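Local coordinates for protein ATP-dependent 6-phosphofructokinase subunit beta (Saccharomyces cerevisiae, PDB 3O8O) that phosphorylates fructose 6-phosphate with ATP to fructose 1,6-bisphosphate, the committing step of glycolysis, as an allosterically regulated enzyme, at residues Gly113-Arg118 and Thr321-Ile326. Residues are numbered along the deposited sequence; the frame is centred on the assembly and turned at random.
Sequences GADLFR and TPSPLI
Asp115 on helix 108-129 comes nearest Ser323, at the loop leading into strand 324-328, with their CA atoms 6.5 Å apart. Ser323 OG takes one hydrogen bond and gives another, bridging two helix side chains. The hydroxyl donates to Asp115 OD1 (OG to OD1, 2.9 Å), reaching the oxygen from above the carboxylate plane, 39° out of it. The same OG accepts from Arg118 NH1 at 3.0 Å. Asp115 and Arg118, three residues apart on the helix, thus offer an acceptor and a donor to the one hydroxyl. Arg118 leaves the helix with CG anti to the backbone N (chi1 -164°) and stays extended as far as NE, which carries the guanidinium out to the loop. There NH1 also reaches Thr321 O, 2.8 Å away and close to the guanidinium plane; NH2 adds a weak bond to that carbonyl. NE is held by Leu145 O, just ahead of strand 146-151, and Thr321 OG1 takes its bond from Thr318 N. Replacing Arg118 by an alanine is likely to deprive Thr321 O, Leu145 O and the Ser323 hydroxyl of the guanidinium N-H groups that now reach them. With NH1 donating to OG, the serine proton is directed to Asp115, which sets the hydroxyl's rotation.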
loop_
_atom_site.group_PDB
_atom_site.type_symbol
_atom_site.label_atom_id
_atom_site.label_comp_id
_atom_site.label_asym_id
_atom_site.label_seq_id
_atom_site.Cartn_x
_atom_site.Cartn_y
_atom_site.Cartn_z
ATOM N N GLY B 113 -34.018 -16.338 -48.328
ATOM C CA GLY B 113 -35.349 -15.763 -48.313
ATOM C C GLY B 113 -35.242 -14.250 -48.438
ATOM O O GLY B 113 -35.988 -13.635 -49.194
ATOM N N ALA B 114 -34.298 -13.664 -47.699
ATOM C CA ALA B 114 -34.056 -12.221 -47.699
ATOM C C ALA B 114 -33.696 -11.703 -49.093
ATOM O O ALA B 114 -34.266 -10.705 -49.564
ATOM C CB ALA B 114 -32.948 -11.892 -46.727
ATOM N N ASP B 115 -32.745 -12.383 -49.739
ATOM C CA ASP B 115 -32.303 -12.027 -51.091
ATOM C C ASP B 115 -33.489 -12.043 -52.061
ATOM O O ASP B 115 -33.755 -11.042 -52.730
ATOM C CB ASP B 115 -31.243 -13.010 -51.596
ATOM C CG ASP B 115 -30.693 -12.620 -52.957
ATOM O OD1 ASP B 115 -29.643 -11.935 -53.009
ATOM O OD2 ASP B 115 -31.328 -12.984 -53.973
ATOM N N LEU B 116 -34.186 -13.180 -52.139
ATOM C CA LEU B 116 -35.344 -13.292 -53.019
ATOM C C LEU B 116 -36.238 -12.085 -52.790
ATOM O O LEU B 116 -36.624 -11.397 -53.741
ATOM N N PHE B 117 -36.548 -11.827 -51.523
ATOM C CA PHE B 117 -37.376 -10.684 -51.152
ATOM C C PHE B 117 -36.810 -9.426 -51.803
ATOM O O PHE B 117 -37.541 -8.649 -52.426
ATOM C CB PHE B 117 -37.399 -10.507 -49.627
ATOM C CG PHE B 117 -38.395 -9.477 -49.146
ATOM C CD1 PHE B 117 -39.724 -9.525 -49.551
ATOM C CD2 PHE B 117 -38.000 -8.452 -48.296
ATOM C CE1 PHE B 117 -40.634 -8.569 -49.122
ATOM C CE2 PHE B 117 -38.914 -7.490 -47.863
ATOM C CZ PHE B 117 -40.230 -7.550 -48.277
ATOM N N ARG B 118 -35.501 -9.243 -51.666
ATOM C CA ARG B 118 -34.830 -8.086 -52.233
ATOM C C ARG B 118 -35.109 -7.951 -53.728
ATOM O O ARG B 118 -35.504 -6.884 -54.213
ATOM C CB ARG B 118 -33.321 -8.189 -52.010
ATOM C CG ARG B 118 -32.612 -6.874 -52.215
ATOM C CD ARG B 118 -31.119 -7.052 -52.392
ATOM N NE ARG B 118 -30.481 -5.779 -52.736
ATOM C CZ ARG B 118 -29.205 -5.644 -53.089
ATOM N NH1 ARG B 118 -28.407 -6.704 -53.145
ATOM N NH2 ARG B 118 -28.732 -4.445 -53.405
ATOM N N THR B 321 -25.086 -3.808 -56.399
ATOM C CA THR B 321 -24.255 -4.656 -55.515
ATOM C C THR B 321 -24.970 -5.949 -55.099
ATOM O O THR B 321 -26.104 -5.916 -54.605
ATOM C CB THR B 321 -23.876 -3.921 -54.208
ATOM O OG1 THR B 321 -25.070 -3.602 -53.484
ATOM C CG2 THR B 321 -23.122 -2.639 -54.495
ATOM N N PRO B 322 -24.318 -7.106 -55.300
ATOM C CA PRO B 322 -24.931 -8.392 -54.925
ATOM C C PRO B 322 -25.171 -8.420 -53.422
ATOM O O PRO B 322 -24.396 -7.837 -52.666
ATOM C CB PRO B 322 -23.880 -9.417 -55.351
ATOM C CG PRO B 322 -23.220 -8.744 -56.527
ATOM C CD PRO B 322 -23.069 -7.310 -56.054
ATOM N N SER B 323 -26.232 -9.090 -52.987
ATOM C CA SER B 323 -26.533 -9.150 -51.563
ATOM C C SER B 323 -25.353 -9.727 -50.780
ATOM O O SER B 323 -24.895 -10.851 -51.047
ATOM C CB SER B 323 -27.793 -9.976 -51.327
ATOM O OG SER B 323 -28.907 -9.353 -51.940
ATOM N N PRO B 324 -24.842 -8.948 -49.801
ATOM C CA PRO B 324 -23.713 -9.305 -48.941
ATOM C C PRO B 324 -24.107 -10.179 -47.750
ATOM O O PRO B 324 -25.285 -10.410 -47.482
ATOM C CB PRO B 324 -23.192 -7.944 -48.509
ATOM C CG PRO B 324 -24.481 -7.216 -48.249
ATOM C CD PRO B 324 -25.311 -7.583 -49.477
ATOM N N LEU B 325 -23.088 -10.641 -47.037
ATOM C CA LEU B 325 -23.246 -11.505 -45.881
ATOM C C LEU B 325 -21.913 -11.433 -45.139
ATOM O O LEU B 325 -20.848 -11.526 -45.760
ATOM C CB LEU B 325 -23.557 -12.917 -46.379
ATOM C CG LEU B 325 -23.167 -14.161 -45.599
ATOM C CD1 LEU B 325 -23.981 -15.362 -46.128
ATOM C CD2 LEU B 325 -21.656 -14.391 -45.735
ATOM N N ILE B 326 -21.949 -11.235 -43.824
ATOM C CA ILE B 326 -20.689 -11.151 -43.088
ATOM C C ILE B 326 -20.208 -12.477 -42.525
ATOM O O ILE B 326 -20.980 -13.235 -41.931
ATOM C CB ILE B 326 -20.742 -10.148 -41.934
ATOM C CG1 ILE B 326 -20.716 -8.711 -42.459
ATOM C CG2 ILE B 326 -19.517 -10.321 -41.077
ATOM C CD1 ILE B 326 -21.953 -8.297 -43.205
#